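Local coordinates for sugar ABC transporter (Agrobacterium radiobacter, PDB 4RXT), which probably serves as the sugar-binding protein of an ABC-type carbohydrate transporter, holding an arabinose molecule in the cleft between its two lobes, at residues 21-26 with 37-42; 125-130 with 220-225. All blocks are in the same frame, centred on the assembly; numbering follows the deposited sequence.

Interaction 1 (21-26 with 37-42); sequences IVLAGA and VPELGA
With chi1 at -69° in L23 and -63° in E39, each CG stands beside its own backbone N, and from these starting points the two side chains reach across to each other. They join the helix to the second strand of a beta-alpha-beta unit, strand 9-11, helix 17-33 and strand 39-41, at one margin of a parallel sheet in this periplasmic binding protein fold. The two side chains run at a slant. L23 CD2 lies 3.9 Å from E39 CB, while the carboxylate at the end of the extended glutamate chain lies near the root of the leucine, with OE1 of E39 3.9 Å from L23 CB. Glutamate suits this partly exposed place because its methylenes cover a buried leucine while its charged end finds a partner on the same helix: OE1 makes a salt bridge with R27, one turn beyond L23. L23 also packs on I9 and V11 of strand 9-11, the first strand of the unit, so its branched end lies between helix and sheet. Just before strand 39-41 begins, the short side chain of A26 puts only its CB methyl against V37 while it also packs on I9. The beta-branched V37 turns CG1 to the methyl of A26 at 4.1 Å, and its other branch, CG2, rests 4.0 Å from A26 O.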
# COMPACT_ATOMS: atom_id res chain seq x y z
N ILE A 21 4.67 4.41 -9.45
CA ILE A 21 3.48 5.23 -9.78
C ILE A 21 3.52 6.51 -8.96
O ILE A 21 3.34 7.60 -9.46
CB ILE A 21 2.14 4.51 -9.53
CG1 ILE A 21 1.99 3.27 -10.44
CG2 ILE A 21 0.98 5.48 -9.79
CD1 ILE A 21 0.87 2.32 -10.00
N VAL A 22 3.78 6.37 -7.65
CA VAL A 22 3.97 7.54 -6.75
C VAL A 22 5.03 8.49 -7.32
O VAL A 22 4.83 9.70 -7.39
CB VAL A 22 4.35 7.11 -5.33
CG1 VAL A 22 4.66 8.34 -4.46
CG2 VAL A 22 3.27 6.24 -4.72
N LEU A 23 6.17 7.93 -7.73
CA LEU A 23 7.26 8.75 -8.28
C LEU A 23 6.89 9.43 -9.61
O LEU A 23 7.26 10.57 -9.83
CB LEU A 23 8.54 7.91 -8.45
CG LEU A 23 9.24 7.44 -7.18
CD1 LEU A 23 10.42 6.55 -7.57
CD2 LEU A 23 9.67 8.61 -6.31
N ALA A 24 6.15 8.72 -10.45
CA ALA A 24 5.62 9.33 -11.64
C ALA A 24 4.72 10.57 -11.33
O ALA A 24 4.82 11.63 -12.00
CB ALA A 24 4.89 8.29 -12.49
N GLY A 25 3.86 10.45 -10.30
CA GLY A 25 3.05 11.58 -9.89
C GLY A 25 3.88 12.78 -9.40
O GLY A 25 3.64 13.93 -9.78
N ALA A 26 4.85 12.48 -8.52
CA ALA A 26 5.74 13.47 -7.97
C ALA A 26 6.53 14.16 -9.09
O ALA A 26 6.72 15.39 -9.07
CB ALA A 26 6.68 12.83 -6.96
N VAL A 37 12.49 17.77 -8.06
CA VAL A 37 12.03 16.65 -7.23
C VAL A 37 12.97 15.44 -7.36
O VAL A 37 12.75 14.53 -8.18
CB VAL A 37 10.57 16.26 -7.57
CG1 VAL A 37 10.11 15.10 -6.71
CG2 VAL A 37 9.63 17.46 -7.38
N PRO A 38 14.02 15.42 -6.53
CA PRO A 38 14.82 14.22 -6.45
C PRO A 38 13.99 13.04 -6.00
O PRO A 38 13.16 13.16 -5.13
CB PRO A 38 15.89 14.55 -5.38
CG PRO A 38 15.90 16.05 -5.26
CD PRO A 38 14.52 16.50 -5.65
N GLU A 39 14.22 11.90 -6.64
CA GLU A 39 13.44 10.69 -6.40
C GLU A 39 14.32 9.73 -5.61
O GLU A 39 15.25 9.12 -6.14
CB GLU A 39 13.02 10.10 -7.75
CG GLU A 39 12.11 11.03 -8.54
CD GLU A 39 11.70 10.51 -9.91
OE1 GLU A 39 11.76 9.29 -10.17
OE2 GLU A 39 11.24 11.33 -10.74
N LEU A 40 13.99 9.62 -4.33
CA LEU A 40 14.82 8.98 -3.33
C LEU A 40 14.15 7.75 -2.74
O LEU A 40 12.92 7.63 -2.75
CB LEU A 40 15.18 9.94 -2.20
CG LEU A 40 15.81 11.29 -2.59
CD1 LEU A 40 16.13 12.10 -1.35
CD2 LEU A 40 17.05 11.11 -3.47
N GLY A 41 14.97 6.85 -2.19
CA GLY A 41 14.44 5.67 -1.54
C GLY A 41 15.40 4.49 -1.58
O GLY A 41 16.30 4.42 -2.44
N ALA A 42 15.22 3.58 -0.62
CA ALA A 42 15.94 2.34 -0.57
C ALA A 42 15.33 1.40 -1.61
O ALA A 42 14.39 1.76 -2.33
CB ALA A 42 15.89 1.73 0.85

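Interaction 2 (125-130 with 220-225); sequences KAMTGK and KVKVIG
The C-terminal end of helix 109-128 meets the loop leading into strand 222-226, on the flank of the mixed sheet in the lobe that contains both, and M127 carries the contact. Its CG lies anti to the backbone N (chi1 177°) and the chain stays extended to the sulfur, then bends at chi3 (60°), so that the terminal methyl lies alongside the K220 carbonyl. SD settles against the peptide group of K220, 3.6 Å from its carbonyl C, and CE touches the carbonyl O of the same residue at 3.6 Å. From there the methyl also reaches K222, meeting CG at 4.1 Å as the two chains slant past each other. A long, unbranched and flexible thioether suits this place, since it can follow the backbone of the loop and still pack against the methylenes of a lysine. K222 bends at chi2 and chi3, and its ammonium group turns back to hydrogen-bond the backbone O of S218. Just past M127 the helix stops: T128 OG1 accepts from K130 N at 3.2 Å in an ST turn, and G129 takes the positive phi (93°) that lets the chain leave the helix, a conformation in which a CB would press on the preceding carbonyl O. Around the contact, M127 also lies on V195 of strand 194-199, K222 on A123 further back in helix 109-128, and V221, whose CB points away from that helix's end, touches V197 and I212 of helix 202-214.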
# COMPACT_ATOMS: atom_id res chain seq x y z
N LYS A 125 -18.81 -16.62 -0.76
CA LYS A 125 -20.23 -16.87 -0.97
C LYS A 125 -20.55 -17.24 -2.42
O LYS A 125 -21.32 -18.16 -2.68
CB LYS A 125 -21.04 -15.66 -0.58
CG LYS A 125 -22.52 -15.79 -0.85
CD LYS A 125 -23.32 -14.82 -0.00
CE LYS A 125 -23.06 -13.42 -0.45
NZ LYS A 125 -23.91 -12.55 0.40
N ALA A 126 -19.96 -16.52 -3.38
CA ALA A 126 -20.20 -16.89 -4.77
C ALA A 126 -19.69 -18.29 -5.07
O ALA A 126 -20.31 -19.06 -5.83
CB ALA A 126 -19.52 -15.88 -5.70
N MET A 127 -18.55 -18.64 -4.52
CA MET A 127 -17.93 -19.95 -4.79
C MET A 127 -18.71 -21.10 -4.13
O MET A 127 -18.93 -22.14 -4.70
CB MET A 127 -16.47 -19.96 -4.32
CG MET A 127 -15.73 -21.28 -4.46
SD MET A 127 -13.98 -21.35 -3.93
CE MET A 127 -14.08 -20.92 -2.21
N THR A 128 -19.16 -20.88 -2.89
CA THR A 128 -19.69 -21.97 -2.06
C THR A 128 -21.16 -21.87 -1.68
O THR A 128 -21.74 -22.84 -1.14
CB THR A 128 -18.93 -22.01 -0.72
OG1 THR A 128 -19.29 -20.87 0.11
CG2 THR A 128 -17.41 -22.08 -0.93
N GLY A 129 -21.73 -20.68 -1.89
CA GLY A 129 -23.09 -20.38 -1.49
C GLY A 129 -23.28 -19.77 -0.13
O GLY A 129 -24.41 -19.33 0.21
N LYS A 130 -22.20 -19.74 0.64
CA LYS A 130 -22.26 -19.21 1.99
C LYS A 130 -20.95 -18.58 2.41
O LYS A 130 -19.91 -18.80 1.82
CB LYS A 130 -22.73 -20.28 2.97
CG LYS A 130 -21.88 -21.53 3.04
CD LYS A 130 -22.63 -22.74 3.59
CE LYS A 130 -21.76 -23.49 4.61
NZ LYS A 130 -21.97 -24.97 4.74
N LYS A 220 -11.01 -23.03 -6.05
CA LYS A 220 -10.99 -23.56 -4.67
C LYS A 220 -10.57 -22.52 -3.60
O LYS A 220 -10.96 -22.64 -2.38
CB LYS A 220 -10.05 -24.77 -4.60
CG LYS A 220 -10.47 -25.92 -5.49
CD LYS A 220 -9.58 -27.13 -5.31
CE LYS A 220 -9.83 -28.19 -6.38
NZ LYS A 220 -10.98 -29.07 -6.03
N VAL A 221 -9.82 -21.51 -4.00
CA VAL A 221 -9.29 -20.51 -3.04
C VAL A 221 -9.46 -19.13 -3.62
O VAL A 221 -8.94 -18.84 -4.69
CB VAL A 221 -7.80 -20.72 -2.71
CG1 VAL A 221 -7.29 -19.67 -1.73
CG2 VAL A 221 -7.57 -22.15 -2.21
N LYS A 222 -10.18 -18.29 -2.88
CA LYS A 222 -10.46 -16.92 -3.29
C LYS A 222 -9.47 -15.98 -2.68
O LYS A 222 -9.30 -15.97 -1.44
CB LYS A 222 -11.89 -16.52 -2.92
CG LYS A 222 -12.99 -17.27 -3.71
CD LYS A 222 -12.58 -17.58 -5.17
CE LYS A 222 -13.57 -17.29 -6.24
NZ LYS A 222 -13.12 -18.12 -7.40
N VAL A 223 -8.83 -15.16 -3.51
CA VAL A 223 -7.81 -14.20 -3.05
C VAL A 223 -8.29 -12.78 -3.22
O VAL A 223 -8.75 -12.43 -4.29
CB VAL A 223 -6.51 -14.35 -3.87
CG1 VAL A 223 -5.47 -13.34 -3.40
CG2 VAL A 223 -5.98 -15.78 -3.75
N ILE A 224 -8.24 -11.99 -2.15
CA ILE A 224 -8.37 -10.56 -2.23
C ILE A 224 -7.00 -9.94 -2.02
O ILE A 224 -6.35 -10.21 -1.03
CB ILE A 224 -9.41 -9.95 -1.26
CG1 ILE A 224 -10.78 -10.56 -1.52
CG2 ILE A 224 -9.42 -8.43 -1.36
CD1 ILE A 224 -11.45 -10.20 -2.85
N GLY A 225 -6.56 -9.12 -2.97
CA GLY A 225 -5.30 -8.43 -2.85
C GLY A 225 -5.48 -6.92 -2.81
O GLY A 225 -6.59 -6.40 -2.62

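Interactions 1 and 2 follow one another along the chain, the first closing before the second opens, and they lie on opposite sides of its centre, their centres about 36 Å apart. They share no helix, strand or sheet. Residues 21-26 and 37-42 join neighbouring elements of one beta-alpha-beta unit at the edge of the parallel sheet, whereas 125-130 and 220-225 bring together a helix and a strand far apart in sequence, beside the mixed sheet. Each lies within one lobe, on a helix beside that lobe's sheet, so neither contact bridges the cleft where the sugar sits. The side chain of L23 is about 13 Å from the bound arabinose, and interaction 2 is away from the annotated sites.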